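Long-range contacts in ribonuclease (PDB 2ZPO), which probably cleaves single- and double-stranded RNA on the 3' side of pyrimidine nucleotides, as a secreted member of the pancreatic ribonuclease family: residues Leu8-Asp13 with Arg32-Thr36; Thr22-Asn27 with Cys92-Thr98; Phe42-His48 with Ala77-Leu83. All coordinates share one frame; numbering follows the deposited sequence.

Interaction 1 of 3, residues Leu8-Asp13 with Arg32-Thr36; sequences LRQHVD and RRGMT. With SO4 (sulfate ion), chain B.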
loop_
_atom_site.group_PDB
_atom_site.type_symbol
_atom_site.label_atom_id
_atom_site.label_comp_id
_atom_site.label_asym_id
_atom_site.label_seq_id
_atom_site.Cartn_x
_atom_site.Cartn_y
_atom_site.Cartn_z
ATOM N N LEU A 8 -5.655 1.361 -5.706
ATOM C CA LEU A 8 -5.081 2.702 -5.743
ATOM C C LEU A 8 -5.385 3.491 -4.466
ATOM O O LEU A 8 -4.519 4.170 -3.938
ATOM C CB LEU A 8 -5.608 3.488 -6.954
ATOM C CG LEU A 8 -5.344 2.898 -8.333
ATOM C CD1 LEU A 8 -5.755 3.948 -9.363
ATOM C CD2 LEU A 8 -3.914 2.484 -8.548
ATOM N N ARG A 9 -6.628 3.405 -3.986
ATOM C CA ARG A 9 -7.021 4.193 -2.821
ATOM C C ARG A 9 -6.232 3.780 -1.590
ATOM O O ARG A 9 -5.751 4.634 -0.841
ATOM C CB ARG A 9 -8.523 4.006 -2.550
ATOM C CG ARG A 9 -9.002 4.644 -1.233
ATOM C CD ARG A 9 -10.532 4.582 -1.080
ATOM N NE ARG A 9 -11.105 3.238 -1.185
ATOM C CZ ARG A 9 -11.175 2.373 -0.177
ATOM N NH1 ARG A 9 -10.701 2.706 1.013
ATOM N NH2 ARG A 9 -11.718 1.170 -0.365
ATOM N N GLN A 10 -6.089 2.476 -1.404
ATOM C CA GLN A 10 -5.418 1.911 -0.243
ATOM C C GLN A 10 -3.874 1.967 -0.329
ATOM O O GLN A 10 -3.208 2.143 0.709
ATOM C CB GLN A 10 -5.867 0.469 0.008
ATOM C CG GLN A 10 -7.323 0.353 0.494
ATOM C CD GLN A 10 -7.678 -0.993 1.071
ATOM O OE1 GLN A 10 -8.302 -1.070 2.133
ATOM N NE2 GLN A 10 -7.322 -2.056 0.382
ATOM N N HIS A 11 -3.321 1.858 -1.546
ATOM C CA HIS A 11 -1.876 1.544 -1.676
ATOM C C HIS A 11 -1.011 2.443 -2.561
ATOM O O HIS A 11 0.209 2.226 -2.639
ATOM C CB HIS A 11 -1.690 0.088 -2.116
ATOM C CG HIS A 11 -2.274 -0.914 -1.167
ATOM N ND1 HIS A 11 -1.787 -1.111 0.112
ATOM C CD2 HIS A 11 -3.327 -1.750 -1.300
ATOM C CE1 HIS A 11 -2.505 -2.045 0.716
ATOM N NE2 HIS A 11 -3.442 -2.456 -0.126
ATOM N N VAL A 12 -1.601 3.419 -3.245
ATOM C CA VAL A 12 -0.825 4.262 -4.154
ATOM C C VAL A 12 -0.849 5.727 -3.669
ATOM O O VAL A 12 -1.923 6.348 -3.559
ATOM C CB VAL A 12 -1.290 4.125 -5.636
ATOM C CG1 VAL A 12 -0.484 5.059 -6.537
ATOM C CG2 VAL A 12 -1.186 2.666 -6.116
ATOM N N ASP A 13 0.331 6.269 -3.375
ATOM C CA ASP A 13 0.443 7.672 -2.985
ATOM C C ASP A 13 1.608 8.259 -3.744
ATOM O O ASP A 13 2.755 8.146 -3.320
ATOM C CB ASP A 13 0.643 7.819 -1.485
ATOM C CG ASP A 13 0.792 9.272 -1.057
ATOM O OD1 ASP A 13 0.088 10.124 -1.645
ATOM O OD2 ASP A 13 1.599 9.540 -0.141
ATOM N N ARG A 32 -7.524 9.720 5.528
ATOM C CA ARG A 32 -7.866 10.322 4.226
ATOM C C ARG A 32 -8.298 9.268 3.203
ATOM O O ARG A 32 -9.246 9.479 2.409
ATOM C CB ARG A 32 -6.678 11.145 3.679
ATOM C CG ARG A 32 -6.416 12.467 4.405
ATOM C CD ARG A 32 -5.139 13.164 3.897
ATOM N NE ARG A 32 -4.858 14.403 4.636
ATOM C CZ ARG A 32 -3.675 15.015 4.655
ATOM N NH1 ARG A 32 -2.644 14.501 3.983
ATOM N NH2 ARG A 32 -3.508 16.136 5.356
ATOM N N ARG A 33 -7.628 8.113 3.248
ATOM C CA ARG A 33 -7.858 7.046 2.284
ATOM C C ARG A 33 -8.945 6.048 2.692
ATOM O O ARG A 33 -9.101 5.014 2.056
ATOM C CB ARG A 33 -6.536 6.322 1.977
ATOM C CG ARG A 33 -5.490 7.187 1.332
ATOM C CD ARG A 33 -5.968 7.775 -0.007
ATOM N NE ARG A 33 -4.879 8.522 -0.652
ATOM C CZ ARG A 33 -4.005 7.984 -1.510
ATOM N NH1 ARG A 33 -4.107 6.711 -1.835
ATOM N NH2 ARG A 33 -3.058 8.733 -2.060
ATOM N N GLY A 34 -9.677 6.342 3.764
ATOM C CA GLY A 34 -10.878 5.549 4.071
ATOM C C GLY A 34 -10.608 4.304 4.886
ATOM O O GLY A 34 -11.412 3.387 4.901
ATOM N N MET A 35 -9.461 4.269 5.560
ATOM C CA MET A 35 -9.015 3.067 6.259
ATOM C C MET A 35 -9.126 3.119 7.803
ATOM O O MET A 35 -8.604 2.249 8.510
ATOM C CB MET A 35 -7.603 2.685 5.781
ATOM C CG MET A 35 -7.613 2.026 4.406
ATOM S SD MET A 35 -5.931 1.610 3.840
ATOM C CE MET A 35 -5.309 3.244 3.461
ATOM N N THR A 36 -9.860 4.110 8.318
ATOM C CA THR A 36 -10.079 4.186 9.773
ATOM C C THR A 36 -11.559 4.197 10.176
ATOM O O THR A 36 -11.878 4.374 11.356
ATOM C CB THR A 36 -9.343 5.362 10.435
ATOM O OG1 THR A 36 -9.857 6.595 9.950
ATOM C CG2 THR A 36 -7.843 5.301 10.143
HETATM S S SO4 B . -5.399 -5.412 0.291
HETATM O O1 SO4 B . -5.515 -4.174 1.058
HETATM O O2 SO4 B . -5.624 -6.583 1.138
HETATM O O3 SO4 B . -6.372 -5.452 -0.826
HETATM O O4 SO4 B . -4.044 -5.527 -0.214
#
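Arg-9 and Arg-33 bring the two backbones together, their CA atoms 5.9 Å apart, where the C-terminal turn of helix 3-11 faces the turn that follows helix 22-32. That second helix closes in a Schellman motif whose C-prime residue is Gly-34; its positive phi suits glycine, and the turn leaves the carbonyl of Arg-33 facing the N-terminal helix of this pancreatic ribonuclease fold. Each arginine donates to a carbonyl of the opposite segment. Arg-9 NH1 donates to Arg-33 O at 3.0 Å, lying in the carbonyl plane, while its NE forms a salt bridge with Glu-1. Arg-33 works in the other direction: its chain bends about the CB-CG bond (chi2 -59°), which carries CB, CG and CD past Arg-9 O and lays the guanidinium beside the end of the helix. There NH1 donates to Arg-9 O at 2.8 Å from above the carbonyl plane. A long, many-donor side chain suits this place, because residues at a helix C-terminus leave carbonyls without helical N-H partners. Asp-13 adds charge: its OD1 makes a 3.5 Å salt bridge with Arg-33 NH2, the carboxylate standing 84° to the guanidinium plane, and OD2 bonds Tyr-25. Flexible and apolar, Met-35 rests SD against Gln-10 CG at 3.8 Å. Pointing away from residues 32-36, His-11, the probable proton acceptor of catalysis, donates NE2 to a sulfate that His-114 also binds. Val-12 O is gripped end-on by both terminal nitrogens of Arg-33, NH1 at 2.8 Å and NH2 at 3.0 Å.

Interaction 2 of 3, residues Thr22-Asn27 with Cys92-Thr98; sequences TRTYCN and CNYNGGT. With GOL (glycerol), chain M; SO4 (sulfate ion), chain D.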
loop_
_atom_site.group_PDB
_atom_site.type_symbol
_atom_site.label_atom_id
_atom_site.label_comp_id
_atom_site.label_asym_id
_atom_site.label_seq_id
_atom_site.Cartn_x
_atom_site.Cartn_y
_atom_site.Cartn_z
ATOM N N THR A 22 6.790 10.443 9.863
ATOM C CA THR A 22 6.085 9.263 9.345
ATOM C C THR A 22 4.854 8.876 10.168
ATOM O O THR A 22 3.857 8.415 9.629
ATOM C CB THR A 22 7.033 8.072 9.201
ATOM O OG1 THR A 22 8.226 8.496 8.536
ATOM C CG2 THR A 22 6.366 6.992 8.387
ATOM N N ARG A 23 4.903 9.103 11.475
ATOM C CA ARG A 23 3.771 8.812 12.340
ATOM C C ARG A 23 2.580 9.668 11.873
ATOM O O ARG A 23 1.463 9.161 11.719
ATOM C CB ARG A 23 4.174 9.135 13.785
ATOM C CG ARG A 23 3.127 8.983 14.832
ATOM C CD ARG A 23 3.584 9.665 16.138
ATOM N NE ARG A 23 2.891 10.953 16.301
ATOM C CZ ARG A 23 3.438 12.168 16.188
ATOM N NH1 ARG A 23 4.736 12.339 15.931
ATOM N NH2 ARG A 23 2.672 13.234 16.361
ATOM N N THR A 24 2.833 10.954 11.614
ATOM C CA THR A 24 1.797 11.878 11.166
ATOM C C THR A 24 1.335 11.541 9.737
ATOM O O THR A 24 0.147 11.606 9.445
ATOM C CB THR A 24 2.247 13.363 11.211
ATOM O OG1 THR A 24 2.731 13.711 12.528
ATOM C CG2 THR A 24 1.103 14.261 10.872
ATOM N N TYR A 25 2.280 11.216 8.856
ATOM C CA TYR A 25 1.941 10.708 7.521
ATOM C C TYR A 25 0.898 9.590 7.658
ATOM O O TYR A 25 -0.169 9.610 7.030
ATOM C CB TYR A 25 3.189 10.173 6.817
ATOM C CG TYR A 25 2.867 9.567 5.475
ATOM C CD1 TYR A 25 2.523 8.220 5.371
ATOM C CD2 TYR A 25 2.886 10.344 4.317
ATOM C CE1 TYR A 25 2.223 7.668 4.141
ATOM C CE2 TYR A 25 2.573 9.811 3.064
ATOM C CZ TYR A 25 2.226 8.469 2.987
ATOM O OH TYR A 25 1.905 7.938 1.752
ATOM N N CYS A 26 1.237 8.599 8.477
ATOM C CA CYS A 26 0.362 7.435 8.633
ATOM C C CYS A 26 -1.015 7.786 9.201
ATOM O O CYS A 26 -2.039 7.358 8.699
ATOM C CB CYS A 26 1.072 6.386 9.468
ATOM S SG CYS A 26 2.356 5.515 8.571
ATOM N N ASN A 27 -1.027 8.613 10.248
ATOM C CA ASN A 27 -2.265 9.014 10.843
ATOM C C ASN A 27 -3.189 9.730 9.841
ATOM O O ASN A 27 -4.378 9.419 9.735
ATOM C CB ASN A 27 -1.957 9.881 12.064
ATOM C CG ASN A 27 -1.449 9.048 13.247
ATOM O OD1 ASN A 27 -1.737 7.837 13.342
ATOM N ND2 ASN A 27 -0.730 9.690 14.171
ATOM N N CYS A 92 -7.600 5.886 15.887
ATOM C CA CYS A 92 -6.636 5.040 15.221
ATOM C C CYS A 92 -5.315 5.782 15.154
ATOM O O CYS A 92 -5.183 6.737 14.382
ATOM C CB CYS A 92 -7.111 4.767 13.789
ATOM S SG CYS A 92 -8.753 4.045 13.684
ATOM N N ASN A 93 -4.352 5.373 15.974
ATOM C CA ASN A 93 -3.004 5.955 15.963
ATOM C C ASN A 93 -2.002 4.993 15.375
ATOM O O ASN A 93 -2.014 3.791 15.699
ATOM C CB ASN A 93 -2.572 6.341 17.376
ATOM C CG ASN A 93 -3.390 7.488 17.917
ATOM O OD1 ASN A 93 -3.280 8.600 17.426
ATOM N ND2 ASN A 93 -4.224 7.219 18.914
ATOM N N TYR A 94 -1.145 5.499 14.491
ATOM C CA TYR A 94 -0.216 4.644 13.758
ATOM C C TYR A 94 1.222 4.998 14.035
ATOM O O TYR A 94 1.516 6.123 14.422
ATOM C CB TYR A 94 -0.484 4.738 12.235
ATOM C CG TYR A 94 -1.806 4.104 11.857
ATOM C CD1 TYR A 94 -1.877 2.740 11.530
ATOM C CD2 TYR A 94 -2.984 4.843 11.868
ATOM C CE1 TYR A 94 -3.080 2.143 11.218
ATOM C CE2 TYR A 94 -4.219 4.247 11.542
ATOM C CZ TYR A 94 -4.254 2.892 11.225
ATOM O OH TYR A 94 -5.461 2.293 10.907
ATOM N N ASN A 95 2.104 4.011 13.864
ATOM C CA ASN A 95 3.536 4.262 13.722
ATOM C C ASN A 95 3.890 3.867 12.289
ATOM O O ASN A 95 3.123 3.185 11.620
ATOM C CB ASN A 95 4.358 3.435 14.712
ATOM C CG ASN A 95 4.072 3.803 16.163
ATOM O OD1 ASN A 95 4.150 4.978 16.556
ATOM N ND2 ASN A 95 3.718 2.803 16.959
ATOM N N GLY A 96 5.042 4.318 11.807
ATOM C CA GLY A 96 5.371 4.081 10.409
ATOM C C GLY A 96 6.868 4.026 10.199
ATOM O O GLY A 96 7.626 4.523 11.021
ATOM N N GLY A 97 7.279 3.380 9.109
ATOM C CA GLY A 97 8.655 3.412 8.642
ATOM C C GLY A 97 8.650 3.609 7.140
ATOM O O GLY A 97 7.633 3.386 6.485
ATOM N N THR A 98 9.793 4.023 6.588
ATOM C CA THR A 98 9.945 4.090 5.141
ATOM C C THR A 98 11.067 3.156 4.682
ATOM O O THR A 98 11.962 2.786 5.461
ATOM C CB THR A 98 10.194 5.529 4.648
ATOM O OG1 THR A 98 11.425 6.044 5.195
ATOM C CG2 THR A 98 9.056 6.456 5.057
HETATM C C1 GOL M . 9.521 8.965 12.356
HETATM O O1 GOL M . 9.594 10.040 11.437
HETATM C C2 GOL M . 8.074 8.559 12.632
HETATM O O2 GOL M . 7.419 9.643 13.236
HETATM C C3 GOL M . 7.963 7.311 13.517
HETATM O O3 GOL M . 6.658 6.750 13.453
HETATM S S SO4 D . 11.547 6.840 8.556
HETATM O O1 SO4 D . 10.315 6.869 9.355
HETATM O O2 SO4 D . 11.954 5.448 8.260
HETATM O O3 SO4 D . 11.343 7.621 7.342
HETATM O O4 SO4 D . 12.631 7.473 9.323
HETATM O O HOH W 1 -5.651 7.770 11.605
HETATM O O HOH W 2 0.655 7.624 16.457
#
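Asn-27 and Tyr-94 join the first turns of helix 22-32 to the start of strand 94-108, the helix running across the strand at 116° with the two axes 6.3 Å apart. The helix thus packs against the sheet of the ribonuclease fold, and the disulfide from Cys-26 to Cys-81 ties it to the neighbouring strand 69-83. In Cys-26, CB meets Tyr-94 CB at 3.6 Å; one bond further, SG, turned anti to the carbonyl carbon (chi1 -75°), lies 3.8 Å from Gly-96 CA before reaching its disulfide partner. Gly-96, having no side chain, lets that sulfur and Thr-22 CG2 close on its backbone, the methyl 3.5 Å from Gly-96 C. Asn-27 supplies the direct polar link: OD1 accepts from Tyr-94 N at 2.7 Å, with the donor in the carbonyl plane, and also sits at the edge of the tyrosine ring. The ring itself reaches on to Lys-41, whose carbonyl bonds its hydroxyl. A water donates to both Asn-27 O and Cys-92 O, extending the link. At the other end Thr-22 OG1 and Thr-98 OG1 both donate to one sulfate, at 2.8 Å to its O1 and 2.7 Å to its O3 respectively. The chemistry implies a junction whose one direct hydrogen bond is that of the asparagine amide, the covalent anchor of the helix lying on strand 69-83, with water and a sulfate, probably from the crystallisation liquor, bridging polar groups around it.

Interaction 3 of 3, residues Phe42-His48 with Ala77-Leu83; sequences FTNTFVH and ALTTCRL. With SO4 (sulfate ion), chain F.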
loop_
_atom_site.group_PDB
_atom_site.type_symbol
_atom_site.label_atom_id
_atom_site.label_comp_id
_atom_site.label_asym_id
_atom_site.label_seq_id
_atom_site.Cartn_x
_atom_site.Cartn_y
_atom_site.Cartn_z
ATOM N N PHE A 42 -5.300 -2.546 10.590
ATOM C CA PHE A 42 -4.112 -2.827 11.388
ATOM C C PHE A 42 -2.800 -2.362 10.743
ATOM O O PHE A 42 -1.944 -1.782 11.422
ATOM C CB PHE A 42 -4.061 -4.320 11.756
ATOM C CG PHE A 42 -4.970 -4.686 12.900
ATOM C CD1 PHE A 42 -4.710 -4.221 14.190
ATOM C CD2 PHE A 42 -6.081 -5.503 12.695
ATOM C CE1 PHE A 42 -5.548 -4.556 15.257
ATOM C CE2 PHE A 42 -6.925 -5.846 13.758
ATOM C CZ PHE A 42 -6.651 -5.366 15.040
ATOM N N THR A 43 -2.644 -2.630 9.452
ATOM C CA THR A 43 -1.412 -2.299 8.733
ATOM C C THR A 43 -1.727 -1.969 7.297
ATOM O O THR A 43 -2.688 -2.479 6.729
ATOM C CB THR A 43 -0.368 -3.469 8.817
ATOM O OG1 THR A 43 0.904 -3.035 8.348
ATOM C CG2 THR A 43 -0.817 -4.656 7.985
ATOM N N ASN A 44 -0.897 -1.117 6.697
ATOM C CA ASN A 44 -1.066 -0.766 5.298
ATOM C C ASN A 44 0.223 -0.163 4.762
ATOM O O ASN A 44 0.874 0.623 5.452
ATOM C CB ASN A 44 -2.222 0.222 5.122
ATOM C CG ASN A 44 -2.550 0.477 3.668
ATOM O OD1 ASN A 44 -3.158 -0.359 3.016
ATOM N ND2 ASN A 44 -2.164 1.647 3.156
ATOM N N THR A 45 0.607 -0.589 3.564
ATOM C CA THR A 45 1.730 -0.000 2.861
ATOM C C THR A 45 1.262 0.920 1.731
ATOM O O THR A 45 0.416 0.544 0.891
ATOM C CB THR A 45 2.656 -1.096 2.287
ATOM O OG1 THR A 45 3.200 -1.871 3.376
ATOM C CG2 THR A 45 3.783 -0.469 1.453
ATOM N N PHE A 46 1.854 2.113 1.690
ATOM C CA PHE A 46 1.650 3.046 0.592
ATOM C C PHE A 46 2.860 2.958 -0.297
ATOM O O PHE A 46 4.003 3.010 0.182
ATOM C CB PHE A 46 1.494 4.468 1.138
ATOM C CG PHE A 46 0.237 4.655 1.953
ATOM C CD1 PHE A 46 -0.999 4.849 1.311
ATOM C CD2 PHE A 46 0.275 4.583 3.354
ATOM C CE1 PHE A 46 -2.187 5.017 2.073
ATOM C CE2 PHE A 46 -0.900 4.761 4.112
ATOM C CZ PHE A 46 -2.126 4.971 3.468
ATOM N N VAL A 47 2.617 2.780 -1.594
ATOM C CA VAL A 47 3.714 2.674 -2.554
ATOM C C VAL A 47 3.811 4.028 -3.266
ATOM O O VAL A 47 2.813 4.517 -3.791
ATOM C CB VAL A 47 3.449 1.540 -3.588
ATOM C CG1 VAL A 47 4.610 1.442 -4.537
ATOM C CG2 VAL A 47 3.197 0.173 -2.891
ATOM N N HIS A 48 5.018 4.612 -3.321
ATOM C CA HIS A 48 5.216 5.947 -3.936
ATOM C C HIS A 48 5.740 5.799 -5.355
ATOM O O HIS A 48 6.891 6.124 -5.677
ATOM C CB HIS A 48 6.115 6.828 -3.055
ATOM C CG HIS A 48 5.702 6.799 -1.621
ATOM N ND1 HIS A 48 4.408 7.073 -1.225
ATOM C CD2 HIS A 48 6.379 6.440 -0.498
ATOM C CE1 HIS A 48 4.316 6.925 0.089
ATOM N NE2 HIS A 48 5.497 6.542 0.549
ATOM N N ALA A 77 9.903 3.252 -3.518
ATOM C CA ALA A 77 9.776 3.966 -2.243
ATOM C C ALA A 77 8.450 3.521 -1.604
ATOM O O ALA A 77 7.393 3.531 -2.251
ATOM C CB ALA A 77 9.761 5.465 -2.472
ATOM N N LEU A 78 8.504 3.157 -0.326
ATOM C CA LEU A 78 7.348 2.662 0.440
ATOM C C LEU A 78 7.234 3.353 1.778
ATOM O O LEU A 78 8.252 3.722 2.379
ATOM C CB LEU A 78 7.501 1.167 0.731
ATOM C CG LEU A 78 7.761 0.206 -0.416
ATOM C CD1 LEU A 78 7.896 -1.190 0.128
ATOM C CD2 LEU A 78 6.631 0.261 -1.456
ATOM N N THR A 79 6.001 3.535 2.240
ATOM C CA THR A 79 5.777 3.855 3.649
ATOM C C THR A 79 4.832 2.803 4.205
ATOM O O THR A 79 3.759 2.540 3.626
ATOM C CB THR A 79 5.156 5.244 3.835
ATOM O OG1 THR A 79 5.995 6.203 3.180
ATOM C CG2 THR A 79 5.036 5.609 5.344
ATOM N N THR A 80 5.228 2.222 5.331
ATOM C CA THR A 80 4.455 1.166 5.979
ATOM C C THR A 80 3.942 1.692 7.300
ATOM O O THR A 80 4.720 2.206 8.110
ATOM C CB THR A 80 5.286 -0.143 6.136
ATOM O OG1 THR A 80 5.843 -0.497 4.862
ATOM C CG2 THR A 80 4.412 -1.255 6.605
ATOM N N CYS A 81 2.626 1.576 7.493
ATOM C CA CYS A 81 1.948 2.055 8.681
ATOM C C CYS A 81 1.406 0.862 9.457
ATOM O O CYS A 81 0.803 -0.027 8.866
ATOM C CB CYS A 81 0.784 2.966 8.282
ATOM S SG CYS A 81 1.289 4.358 7.245
ATOM N N ARG A 82 1.636 0.864 10.768
ATOM C CA ARG A 82 1.167 -0.197 11.663
ATOM C C ARG A 82 0.488 0.462 12.864
ATOM O O ARG A 82 1.012 1.395 13.453
ATOM C CB ARG A 82 2.327 -1.092 12.114
ATOM C CG ARG A 82 2.744 -2.124 11.057
ATOM C CD ARG A 82 4.020 -2.900 11.429
ATOM N NE ARG A 82 3.851 -3.819 12.564
ATOM C CZ ARG A 82 3.495 -5.107 12.463
ATOM N NH1 ARG A 82 3.230 -5.646 11.282
ATOM N NH2 ARG A 82 3.377 -5.851 13.566
ATOM N N LEU A 83 -0.702 -0.039 13.187
ATOM C CA LEU A 83 -1.541 0.489 14.256
ATOM C C LEU A 83 -0.843 0.345 15.596
ATOM O O LEU A 83 -0.244 -0.698 15.882
ATOM C CB LEU A 83 -2.848 -0.294 14.298
ATOM C CG LEU A 83 -4.003 0.263 15.144
ATOM C CD1 LEU A 83 -4.557 1.583 14.592
ATOM C CD2 LEU A 83 -5.098 -0.771 15.229
HETATM S S SO4 F . 5.167 -3.163 15.499
HETATM O O1 SO4 F . 4.020 -2.465 14.924
HETATM O O2 SO4 F . 5.436 -2.650 16.840
HETATM O O3 SO4 F . 4.872 -4.593 15.578
HETATM O O4 SO4 F . 6.347 -2.943 14.666
HETATM O O HOH W 3 9.192 4.560 -6.193
#
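The central antiparallel sheet of the ribonuclease A fold contains this strand pair, in which Phe-42 to His-48 runs against Ala-77 to Leu-83 at 163°. Hydrogen-bonded pairs form at Asn-44 with Cys-81 and Phe-46 with Thr-79; Phe-46 N to Thr-79 O, at 2.7 Å, is nearly straight. Leu-83 N to Phe-42 O and His-48 N to Ala-77 O extend the pairing at the ends. Side chains alternate between two faces. On one, Val-47 and Leu-78 lie side by side, CG2 to CD2 at 3.7 Å, branched apolar groups filling a buried place beside Tyr-115. Farther along, Thr-45 OG1 and Thr-80 OG1 make a weak 3.3 Å bond. This face also carries Thr-43 and Arg-82, whose aliphatic CG lies 3.4 Å from Thr-43 OG1; Thr-43, Thr-45 and Arg-82 are probable substrate-binding residues, as in relatives of this fold, where the sheet lines the RNA cleft. Arg-82 bends at chi3 (69°) to present NE to sulfate O1 at 2.7 Å, while NH2 takes O3, anion binding that fits a residue expected to meet RNA. The other face packs under helix 22-32. There Cys-81 SG approaches the edge of the Phe-46 ring, 3.8 Å from CE2, in a sulfur-aromatic contact, while Asn-44 ND2 sits over the ring centre and bonds Gln-10 O; its OD1 accepts from Lys-41. His-48 turns its imidazole so that NE2 meets Thr-79 OG1 at 2.7 Å and 174°, with the hydroxyl near the ring plane, and its ND1 bonds Asp-13 O.

Overall arrangement
Interaction 3 lies nearest the centre of the chain and is knit mainly by regular backbone bonds between strands, with buried side chains on both faces. Interaction 1, partly buried, instead joins the ends of two helices through arginine-to-carbonyl bonds and a salt bridge. Interaction 2 is a surface contact, where one amide bond, packing against a glycine and waters do the holding. Interactions 2 and 3 share the sheet: the Cys-26 to Cys-81 disulfide and the bond from Asn-95 N to Arg-82 O join them. Interaction 1 reaches strand 43-47 through His-11 O to Val-47 N, and helix 22-32 through Asp-13 to Tyr-25. Interaction 3 is nested in the loop closed by interaction 2.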